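Local coordinates for protein Thiosulfate:glutathione sulfurtransferase (Saccharomyces cerevisiae, PDB 3D1P) that transfers sulfur from thiosulfate to glutathione in mitochondria, yielding S-sulfanylglutathione for hydrogen sulfide metabolism, at residues V55-S60 / I95-S100; V63-H68 / G104-K109; D70-D75 / H114-T119; L74-F79 / I85-S90. One frame throughout, in Å; residues are numbered along the deposited sequence.

Contact 1 of 4, residues V55-S60 / I95-S100; sequences VHIPAS and IFYCAS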
# COMPACT_ATOMS: atom_id res chain seq x y z
N VAL A 55 -3.70 6.50 12.00
CA VAL A 55 -4.51 5.28 11.88
C VAL A 55 -3.99 4.51 10.67
O VAL A 55 -3.57 5.12 9.70
CB VAL A 55 -6.07 5.59 11.82
CG1 VAL A 55 -6.83 4.55 11.01
CG2 VAL A 55 -6.78 5.83 13.23
N HIS A 56 -3.99 3.17 10.70
CA HIS A 56 -3.53 2.43 9.54
C HIS A 56 -4.22 1.08 9.55
O HIS A 56 -4.81 0.66 10.55
CB HIS A 56 -2.03 2.34 9.46
CG HIS A 56 -1.40 1.72 10.62
ND1 HIS A 56 -0.78 2.48 11.58
CD2 HIS A 56 -1.25 0.43 10.98
CE1 HIS A 56 -0.25 1.68 12.49
NE2 HIS A 56 -0.53 0.43 12.15
N ILE A 57 -4.21 0.41 8.40
CA ILE A 57 -4.77 -0.93 8.34
C ILE A 57 -3.78 -1.89 9.01
O ILE A 57 -2.59 -1.89 8.69
CB ILE A 57 -5.08 -1.34 6.90
CG1 ILE A 57 -6.08 -0.37 6.31
CG2 ILE A 57 -5.58 -2.80 6.87
CD1 ILE A 57 -6.46 -0.68 4.88
N PRO A 58 -4.23 -2.75 9.94
CA PRO A 58 -3.30 -3.69 10.55
C PRO A 58 -2.59 -4.54 9.50
O PRO A 58 -3.18 -5.00 8.56
CB PRO A 58 -4.21 -4.52 11.47
CG PRO A 58 -5.30 -3.64 11.81
CD PRO A 58 -5.56 -2.86 10.52
N ALA A 59 -1.32 -4.74 9.74
CA ALA A 59 -0.47 -5.58 8.91
C ALA A 59 -0.05 -4.93 7.60
O ALA A 59 0.75 -5.47 6.86
CB ALA A 59 -1.10 -6.99 8.65
N SER A 60 -0.50 -3.70 7.34
CA SER A 60 0.03 -2.96 6.22
C SER A 60 1.46 -2.55 6.49
O SER A 60 1.91 -2.56 7.65
CB SER A 60 -0.83 -1.74 5.94
OG SER A 60 -0.81 -0.80 7.03
N ILE A 95 -0.92 -3.79 -3.01
CA ILE A 95 -2.10 -2.94 -3.12
C ILE A 95 -1.73 -1.56 -2.57
O ILE A 95 -1.43 -1.44 -1.40
CB ILE A 95 -3.29 -3.50 -2.35
CG1 ILE A 95 -3.57 -4.94 -2.74
CG2 ILE A 95 -4.51 -2.60 -2.58
CD1 ILE A 95 -4.72 -5.60 -1.94
N PHE A 96 -1.75 -0.55 -3.43
CA PHE A 96 -1.26 0.77 -3.08
C PHE A 96 -2.38 1.74 -2.73
O PHE A 96 -3.42 1.78 -3.40
CB PHE A 96 -0.52 1.37 -4.28
CG PHE A 96 0.77 0.69 -4.56
CD1 PHE A 96 1.96 1.16 -4.01
CD2 PHE A 96 0.81 -0.46 -5.34
CE1 PHE A 96 3.15 0.50 -4.26
CE2 PHE A 96 2.01 -1.13 -5.57
CZ PHE A 96 3.15 -0.65 -5.00
N TYR A 97 -2.13 2.57 -1.72
CA TYR A 97 -3.08 3.63 -1.34
C TYR A 97 -2.36 4.66 -0.48
O TYR A 97 -1.28 4.42 0.06
CB TYR A 97 -4.29 3.04 -0.60
CG TYR A 97 -3.93 2.20 0.59
CD1 TYR A 97 -3.82 2.76 1.86
CD2 TYR A 97 -3.70 0.83 0.49
CE1 TYR A 97 -3.49 2.01 2.95
CE2 TYR A 97 -3.35 0.06 1.57
CZ TYR A 97 -3.26 0.64 2.82
OH TYR A 97 -2.94 -0.14 3.90
N CYS A 98 -3.03 5.79 -0.32
CA CYS A 98 -2.55 6.86 0.55
C CYS A 98 -3.73 7.35 1.41
O CYS A 98 -4.33 6.55 2.12
CB CYS A 98 -1.78 7.95 -0.24
SG CYS A 98 -2.73 8.74 -1.55
N ALA A 99 -4.02 8.66 1.35
CA ALA A 99 -5.17 9.26 2.04
C ALA A 99 -6.31 9.43 1.03
O ALA A 99 -7.35 8.80 1.19
CB ALA A 99 -4.80 10.57 2.69
N SER A 100 -6.10 10.24 -0.01
CA SER A 100 -7.13 10.46 -1.00
C SER A 100 -6.89 9.75 -2.34
O SER A 100 -7.77 9.76 -3.19
CB SER A 100 -7.37 11.95 -1.27
OG SER A 100 -6.25 12.60 -1.69
O HOH W 1 -2.54 1.23 6.21
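The ring of Tyr-97 reaches from the sheet toward the 55-60 loop and meets it with its phenol end: a water lies in the ring plane at that edge, while Ile-57 comes in obliquely, its CD1 4.0 Å from Tyr-97 CZ. Ser-60 presses its CB to 3.3 Å from Tyr-97 OH without bonding to it directly. Tyr-97 CG sits between its backbone N and carbonyl carbon (chi1 54°), and the ring projects from there so that OH meets the loop. The water carries the polar part of the contact. It lies 2.7 Å from Tyr-97 OH, donates to Ser-60 OG at 2.8 Å, and accepts from Ile-57 N. Ser-60 OG in turn donates to Ile-57 O over 2.7 Å, in the carbonyl plane and on a lone pair. Ser-60 N binds the same oxygen, closing the type II turn of residues 57-60. Tyr-52 OH also bonds Ser-60 OG; with an alanine here the water is likely to lose one acceptor, Tyr-52 OH its mate, and Ile-57 O one of its two donors from Ser-60. The chemistry implies a buried phenol linked to the loop through a single water, joining the loop before strand 61-62 to the strand that leads into Cys-98, the persulfide-forming cysteine.

Contact 2 of 4, residues V63-H68 / G104-K109; sequences VPYRSH and GGEAQK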
# COMPACT_ATOMS: atom_id res chain seq x y z
N VAL A 63 5.40 2.87 3.24
CA VAL A 63 6.49 3.20 2.33
C VAL A 63 6.21 4.61 1.80
O VAL A 63 5.60 4.78 0.74
CB VAL A 63 6.65 2.19 1.19
CG1 VAL A 63 7.92 2.52 0.40
CG2 VAL A 63 6.72 0.75 1.74
N PRO A 64 6.57 5.63 2.57
CA PRO A 64 6.10 6.98 2.27
C PRO A 64 6.48 7.48 0.88
O PRO A 64 7.66 7.50 0.50
CB PRO A 64 6.78 7.83 3.36
CG PRO A 64 6.96 6.86 4.53
CD PRO A 64 7.30 5.56 3.86
N TYR A 65 5.48 7.99 0.13
CA TYR A 65 5.74 8.44 -1.22
C TYR A 65 6.40 9.82 -1.25
O TYR A 65 7.36 10.02 -1.96
CB TYR A 65 4.47 8.42 -2.07
CG TYR A 65 4.76 8.82 -3.48
CD1 TYR A 65 5.43 7.96 -4.33
CD2 TYR A 65 4.39 10.07 -3.97
CE1 TYR A 65 5.77 8.36 -5.65
CE2 TYR A 65 4.73 10.45 -5.24
CZ TYR A 65 5.41 9.59 -6.06
OH TYR A 65 5.73 10.00 -7.34
N ARG A 66 5.86 10.76 -0.47
CA ARG A 66 6.38 12.12 -0.45
C ARG A 66 7.86 12.18 -0.08
O ARG A 66 8.64 12.89 -0.72
CB ARG A 66 5.57 12.99 0.52
CG ARG A 66 4.34 13.63 -0.10
CD ARG A 66 3.52 14.37 0.94
NE ARG A 66 4.19 15.58 1.40
CZ ARG A 66 4.28 16.70 0.68
NH1 ARG A 66 3.74 16.77 -0.53
NH2 ARG A 66 4.91 17.76 1.18
N SER A 67 8.24 11.43 0.95
CA SER A 67 9.60 11.42 1.43
C SER A 67 10.49 10.34 0.83
O SER A 67 11.71 10.44 0.96
CB SER A 67 9.64 11.43 2.94
OG SER A 67 8.92 10.36 3.47
N HIS A 68 9.91 9.36 0.15
CA HIS A 68 10.66 8.30 -0.52
C HIS A 68 9.98 7.95 -1.85
O HIS A 68 9.56 6.80 -2.05
CB HIS A 68 10.79 7.05 0.37
CG HIS A 68 11.50 7.32 1.62
ND1 HIS A 68 12.88 7.32 1.70
CD2 HIS A 68 11.06 7.60 2.86
CE1 HIS A 68 13.25 7.57 2.94
NE2 HIS A 68 12.17 7.77 3.66
N GLY A 104 -0.86 7.15 -3.73
CA GLY A 104 -0.97 5.72 -3.98
C GLY A 104 -0.84 5.38 -5.47
O GLY A 104 -0.15 4.45 -5.85
N GLY A 105 -1.51 6.16 -6.31
CA GLY A 105 -1.44 5.92 -7.73
C GLY A 105 -0.04 6.14 -8.28
O GLY A 105 0.44 5.38 -9.14
N GLU A 106 0.64 7.17 -7.79
CA GLU A 106 2.02 7.46 -8.21
C GLU A 106 2.96 6.33 -7.82
O GLU A 106 3.84 5.92 -8.58
CB GLU A 106 2.53 8.77 -7.59
CG GLU A 106 1.88 10.02 -8.17
CD GLU A 106 1.99 10.06 -9.72
OE1 GLU A 106 3.10 9.89 -10.25
OE2 GLU A 106 0.95 10.20 -10.41
N ALA A 107 2.82 5.88 -6.58
CA ALA A 107 3.68 4.80 -6.09
C ALA A 107 3.44 3.51 -6.85
O ALA A 107 4.40 2.78 -7.17
CB ALA A 107 3.47 4.61 -4.59
N GLN A 108 2.20 3.22 -7.19
CA GLN A 108 1.88 2.03 -7.99
C GLN A 108 2.63 2.09 -9.31
O GLN A 108 3.13 1.07 -9.79
CB GLN A 108 0.37 1.91 -8.20
CG GLN A 108 -0.05 0.66 -8.94
CD GLN A 108 0.05 0.70 -10.48
OE1 GLN A 108 0.18 -0.38 -11.14
NE2 GLN A 108 0.01 1.85 -11.07
N LYS A 109 2.70 3.26 -9.92
CA LYS A 109 3.39 3.41 -11.20
C LYS A 109 4.87 3.15 -11.05
O LYS A 109 5.50 2.54 -11.93
CB LYS A 109 3.15 4.78 -11.78
CG LYS A 109 1.76 4.93 -12.37
CD LYS A 109 1.38 6.34 -12.80
CE LYS A 109 0.05 6.34 -13.55
NZ LYS A 109 -0.63 7.67 -13.72
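Glu-106 lays its CB over one face of the Tyr-65 ring, 3.8 Å from the centroid and 30° off the ring normal, a CH-pi contact that uses the aliphatic root of an acidic side chain. The approach is displaced toward the phenol end, since Glu-106 CB is 3.4 Å from Tyr-65 CZ. In the conformer given, the carboxylate is not stacked on the ring, its plane lying 60° from it, and the chain bends at chi2. Nearer the root of the tyrosine, Ala-107 adds its methyl obliquely, CB standing 3.9 Å from Tyr-65 CD1. Two successive helix residues thus receive one ring, an apolar contact without a direct hydrogen bond. Tyr-65 CG is anti to the backbone N (chi1 -177°), which carries the ring out of its loop toward the helix. In the next shell, backbone bonding between Tyr-65 and Val-46 ties the loop to the chain following strand 41-45, and Arg-103 also touches the tyrosine side chain. On the helical side, Ala-107 packs on Phe-96 of strand 93-97. The side chain of Tyr-65 lies about 7 Å from that of Cys-98, so this is the neighbourhood of the rhodanese active site, where the helix following the cysteine loop meets the loop after strand 61-62.

Contact 3 of 4, residues D70-D75 / H114-T119; sequences DAFALD and HGYSNT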
# COMPACT_ATOMS: atom_id res chain seq x y z
N ASP A 70 11.04 7.36 -4.78
CA ASP A 70 11.81 6.33 -5.48
C ASP A 70 11.89 5.01 -4.78
O ASP A 70 12.59 4.14 -5.26
CB ASP A 70 13.28 6.82 -5.67
CG ASP A 70 13.98 7.18 -4.32
OD1 ASP A 70 13.28 7.55 -3.26
OD2 ASP A 70 15.25 7.19 -4.36
N ALA A 71 11.20 4.84 -3.65
CA ALA A 71 11.38 3.65 -2.86
C ALA A 71 11.23 2.38 -3.71
O ALA A 71 12.05 1.48 -3.61
CB ALA A 71 10.38 3.59 -1.71
N PHE A 72 10.18 2.31 -4.52
CA PHE A 72 9.93 1.09 -5.24
C PHE A 72 10.83 0.86 -6.45
O PHE A 72 10.70 -0.17 -7.10
CB PHE A 72 8.45 0.92 -5.58
CG PHE A 72 7.67 0.44 -4.38
CD1 PHE A 72 7.73 -0.91 -4.03
CD2 PHE A 72 6.97 1.30 -3.56
CE1 PHE A 72 7.13 -1.38 -2.89
CE2 PHE A 72 6.35 0.83 -2.43
CZ PHE A 72 6.43 -0.53 -2.09
N ALA A 73 11.77 1.78 -6.67
CA ALA A 73 12.83 1.62 -7.65
C ALA A 73 14.14 1.18 -7.02
O ALA A 73 15.12 0.93 -7.73
CB ALA A 73 13.05 2.92 -8.42
N LEU A 74 14.21 1.06 -5.69
CA LEU A 74 15.45 0.71 -5.03
C LEU A 74 15.69 -0.79 -5.00
O LEU A 74 14.76 -1.57 -4.89
CB LEU A 74 15.42 1.21 -3.57
CG LEU A 74 15.23 2.71 -3.42
CD1 LEU A 74 15.11 3.09 -1.95
CD2 LEU A 74 16.34 3.50 -4.09
N ASP A 75 16.95 -1.17 -5.07
CA ASP A 75 17.30 -2.58 -4.86
C ASP A 75 17.03 -2.98 -3.40
O ASP A 75 16.81 -2.11 -2.54
CB ASP A 75 18.73 -2.85 -5.28
CG ASP A 75 19.73 -2.32 -4.30
OD1 ASP A 75 19.68 -2.63 -3.09
OD2 ASP A 75 20.65 -1.59 -4.74
N HIS A 114 9.16 -0.99 -12.12
CA HIS A 114 10.38 -1.49 -11.53
C HIS A 114 10.24 -2.90 -11.00
O HIS A 114 10.75 -3.25 -9.94
CB HIS A 114 10.95 -0.52 -10.47
CG HIS A 114 11.30 0.80 -11.04
ND1 HIS A 114 12.53 1.23 -11.48
CD2 HIS A 114 10.44 1.82 -11.26
CE1 HIS A 114 12.40 2.47 -11.93
NE2 HIS A 114 11.14 2.85 -11.80
N GLY A 115 9.58 -3.75 -11.78
CA GLY A 115 9.65 -5.17 -11.53
C GLY A 115 8.52 -5.81 -10.76
O GLY A 115 8.58 -7.03 -10.53
N TYR A 116 7.49 -5.04 -10.40
CA TYR A 116 6.35 -5.60 -9.72
C TYR A 116 5.25 -5.79 -10.75
O TYR A 116 4.60 -4.84 -11.16
CB TYR A 116 5.85 -4.68 -8.60
CG TYR A 116 6.78 -4.65 -7.42
CD1 TYR A 116 6.60 -5.52 -6.37
CD2 TYR A 116 7.86 -3.75 -7.36
CE1 TYR A 116 7.44 -5.52 -5.25
CE2 TYR A 116 8.70 -3.75 -6.27
CZ TYR A 116 8.49 -4.63 -5.21
OH TYR A 116 9.33 -4.56 -4.12
N SER A 117 5.01 -7.04 -11.13
CA SER A 117 4.04 -7.40 -12.16
C SER A 117 2.62 -7.54 -11.62
O SER A 117 1.70 -7.66 -12.41
CB SER A 117 4.43 -8.71 -12.84
OG SER A 117 4.32 -9.82 -11.99
N ASN A 118 2.46 -7.60 -10.28
CA ASN A 118 1.14 -7.83 -9.67
C ASN A 118 0.88 -6.69 -8.69
O ASN A 118 1.30 -6.74 -7.54
CB ASN A 118 1.04 -9.17 -8.97
CG ASN A 118 -0.39 -9.50 -8.64
OD1 ASN A 118 -1.28 -8.66 -8.78
ND2 ASN A 118 -0.64 -10.69 -8.15
N THR A 119 0.29 -5.63 -9.21
CA THR A 119 0.02 -4.46 -8.40
C THR A 119 -1.44 -4.04 -8.61
O THR A 119 -2.05 -4.28 -9.66
CB THR A 119 0.92 -3.25 -8.73
OG1 THR A 119 0.69 -2.82 -10.07
CG2 THR A 119 2.40 -3.59 -8.56
O HOH W 2 12.21 -2.30 -7.80
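Phe-72 points the edge of its ring at the face of Tyr-116 in an offset edge-to-face pair, the planes at 82° and the centroids 5.6 Å apart. The leading atom is Phe-72 CD1, which comes to 3.7 Å from Tyr-116 CE2. With CG anti to its carbonyl carbon (chi1 -79°), the Phe-72 ring presents its CD1 edge to Tyr-116. The phenol hydroxyl has its own polar partner beyond this pair, Pro-88 O, which ties the tyrosine to a further loop. A second aromatic contact is built quite differently. Ala-73 sets its methyl almost squarely over His-114: CB is 3.6 Å from the imidazole centroid and 13° off the normal, a CH-pi contact over the ring's centre. Beside the two aromatic contacts one water donates to Phe-72 O at 2.7 Å and to His-114 O at 2.8 Å, bridging the backbones. His-114 CB also stands 3.4 Å from Phe-72 O. Farther in, Phe-72 meets Phe-96 edge-to-face and Tyr-116 rests on Leu-94, both of strand 93-97. In this alpha/beta rhodanese fold the arrangement joins the short 3-10 segment ahead of helix 76-83 to the loop that carries the chain from helix 102-112 into strand 119-121.

Contact 4 of 4, residues L74-F79 / I85-S90; sequences LDPLEF and IPKPDS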
# COMPACT_ATOMS: atom_id res chain seq x y z
N LEU A 74 14.21 1.06 -5.69
CA LEU A 74 15.45 0.71 -5.03
C LEU A 74 15.69 -0.79 -5.00
O LEU A 74 14.76 -1.57 -4.89
CB LEU A 74 15.42 1.21 -3.57
CG LEU A 74 15.23 2.71 -3.42
CD1 LEU A 74 15.11 3.09 -1.95
CD2 LEU A 74 16.34 3.50 -4.09
N ASP A 75 16.95 -1.17 -5.07
CA ASP A 75 17.30 -2.58 -4.86
C ASP A 75 17.03 -2.98 -3.40
O ASP A 75 16.81 -2.11 -2.54
CB ASP A 75 18.73 -2.85 -5.28
CG ASP A 75 19.73 -2.32 -4.30
OD1 ASP A 75 19.68 -2.63 -3.09
OD2 ASP A 75 20.65 -1.59 -4.74
N PRO A 76 16.96 -4.29 -3.11
CA PRO A 76 16.56 -4.70 -1.77
C PRO A 76 17.40 -4.15 -0.63
O PRO A 76 16.86 -3.78 0.37
CB PRO A 76 16.61 -6.24 -1.81
CG PRO A 76 16.41 -6.56 -3.26
CD PRO A 76 17.14 -5.45 -3.99
N LEU A 77 18.72 -4.11 -0.77
CA LEU A 77 19.56 -3.64 0.31
C LEU A 77 19.34 -2.14 0.56
O LEU A 77 19.19 -1.69 1.70
CB LEU A 77 21.02 -3.97 0.00
CG LEU A 77 22.02 -3.58 1.08
CD1 LEU A 77 21.95 -4.49 2.29
CD2 LEU A 77 23.45 -3.61 0.48
N GLU A 78 19.30 -1.38 -0.51
CA GLU A 78 19.12 0.05 -0.41
C GLU A 78 17.70 0.40 0.07
O GLU A 78 17.53 1.35 0.85
CB GLU A 78 19.41 0.74 -1.76
CG GLU A 78 19.35 2.26 -1.74
CD GLU A 78 20.46 2.95 -0.95
OE1 GLU A 78 21.38 2.27 -0.45
OE2 GLU A 78 20.41 4.17 -0.86
N PHE A 79 16.71 -0.39 -0.35
CA PHE A 79 15.35 -0.19 0.14
C PHE A 79 15.34 -0.27 1.68
O PHE A 79 14.77 0.58 2.36
CB PHE A 79 14.43 -1.23 -0.47
CG PHE A 79 12.96 -1.03 -0.15
CD1 PHE A 79 12.10 -0.53 -1.09
CD2 PHE A 79 12.46 -1.38 1.09
CE1 PHE A 79 10.75 -0.35 -0.81
CE2 PHE A 79 11.10 -1.19 1.37
CZ PHE A 79 10.26 -0.68 0.42
N ILE A 85 12.46 -1.21 6.44
CA ILE A 85 11.79 -2.48 6.38
C ILE A 85 12.25 -3.17 5.11
O ILE A 85 12.76 -2.54 4.20
CB ILE A 85 10.25 -2.33 6.40
CG1 ILE A 85 9.77 -1.56 5.16
CG2 ILE A 85 9.84 -1.70 7.70
CD1 ILE A 85 8.23 -1.55 5.03
N PRO A 86 12.04 -4.49 5.00
CA PRO A 86 12.46 -5.21 3.80
C PRO A 86 11.64 -4.81 2.58
O PRO A 86 10.45 -4.50 2.67
CB PRO A 86 12.22 -6.70 4.14
CG PRO A 86 12.24 -6.71 5.62
CD PRO A 86 11.58 -5.42 6.03
N LYS A 87 12.30 -4.87 1.44
CA LYS A 87 11.62 -4.61 0.19
C LYS A 87 10.60 -5.71 -0.08
O LYS A 87 10.92 -6.89 0.00
CB LYS A 87 12.64 -4.59 -0.95
CG LYS A 87 12.02 -4.16 -2.26
CD LYS A 87 13.05 -4.05 -3.39
CE LYS A 87 12.43 -3.66 -4.73
NZ LYS A 87 13.39 -3.75 -5.84
N PRO A 88 9.36 -5.34 -0.39
CA PRO A 88 8.36 -6.38 -0.62
C PRO A 88 8.74 -7.33 -1.74
O PRO A 88 9.31 -6.92 -2.77
CB PRO A 88 7.10 -5.57 -0.99
CG PRO A 88 7.27 -4.31 -0.24
CD PRO A 88 8.75 -4.01 -0.36
N ASP A 89 8.34 -8.57 -1.57
CA ASP A 89 8.55 -9.62 -2.57
C ASP A 89 7.75 -9.30 -3.83
O ASP A 89 6.53 -9.17 -3.77
CB ASP A 89 8.07 -10.91 -1.91
CG ASP A 89 8.14 -12.14 -2.77
OD1 ASP A 89 8.43 -12.08 -3.97
OD2 ASP A 89 7.90 -13.21 -2.17
N SER A 90 8.44 -9.24 -4.99
CA SER A 90 7.76 -8.90 -6.22
C SER A 90 6.80 -9.96 -6.73
O SER A 90 6.04 -9.68 -7.65
CB SER A 90 8.70 -8.45 -7.29
OG SER A 90 9.50 -9.54 -7.62
O HOH W 3 15.08 -5.54 1.54
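The extended 85-90 segment runs past the N-terminal turn of helix 76-83, Pro-76 and Lys-87 having the closest CA atoms, and a water accepts from Lys-87 N and donates to Pro-76 O. This helix of the rhodanese domain begins with an N-cap: Asp-75 OD1 accepts from Glu-78 N at 2.9 Å, the N-H pointing nearly straight (176°) at an oxygen met from above the carboxylate plane. Phe-79 supplies the apolar centre. Its ring has Lys-87 CA over one face in a CH-pi contact, 3.8 Å from the centroid and offset toward the rim, while Ile-85 O lies in the ring plane at the edge, 3.3 Å from Phe-79 CD2. Pro-88 CD approaches obliquely, 3.7 Å from Phe-79 CZ, and Ile-85 CG1 packs against Phe-79 CE2. Replacing Phe-79 with an alanine is likely to open a gap against Lys-87 CA and leave Ile-85 and Pro-88 without their aromatic neighbour. Ile-85 O is buried here with no hydrogen-bonding partner in the model. Lys-87 crosses the phenylalanine at about a right angle; CG leaves anti to the backbone N (chi1 -173°), and the extended chain beyond carries CD past Pro-76. At the far end Lys-87 NZ donates to Leu-74 O over 2.7 Å, tilted 25° from the carbonyl plane.

Burial falls from contact 1, deep beside the parallel sheet, through the partly buried contacts 2 and 3, to contact 4 at the surface. Chemistry changes with place, though not simply: the most buried contact relies on water, contact 2 on CH-pi and apolar packing with no hydrogen bond across it, and contacts 3 and 4 each combine CH-pi packing with a bridging water, contact 3 adding an aromatic pair and contact 4 a direct lysine-to-carbonyl bond. Contacts 1 and 2 meet through strand 93-97 and helix 102-112, where Phe-96 packs on Gln-108. Contacts 3 and 4 share Leu-74 and Asp-75. Val-63 of contact 2 touches Phe-72 and Phe-79, joining that loop to both. Contacts 1 and 4 do not touch.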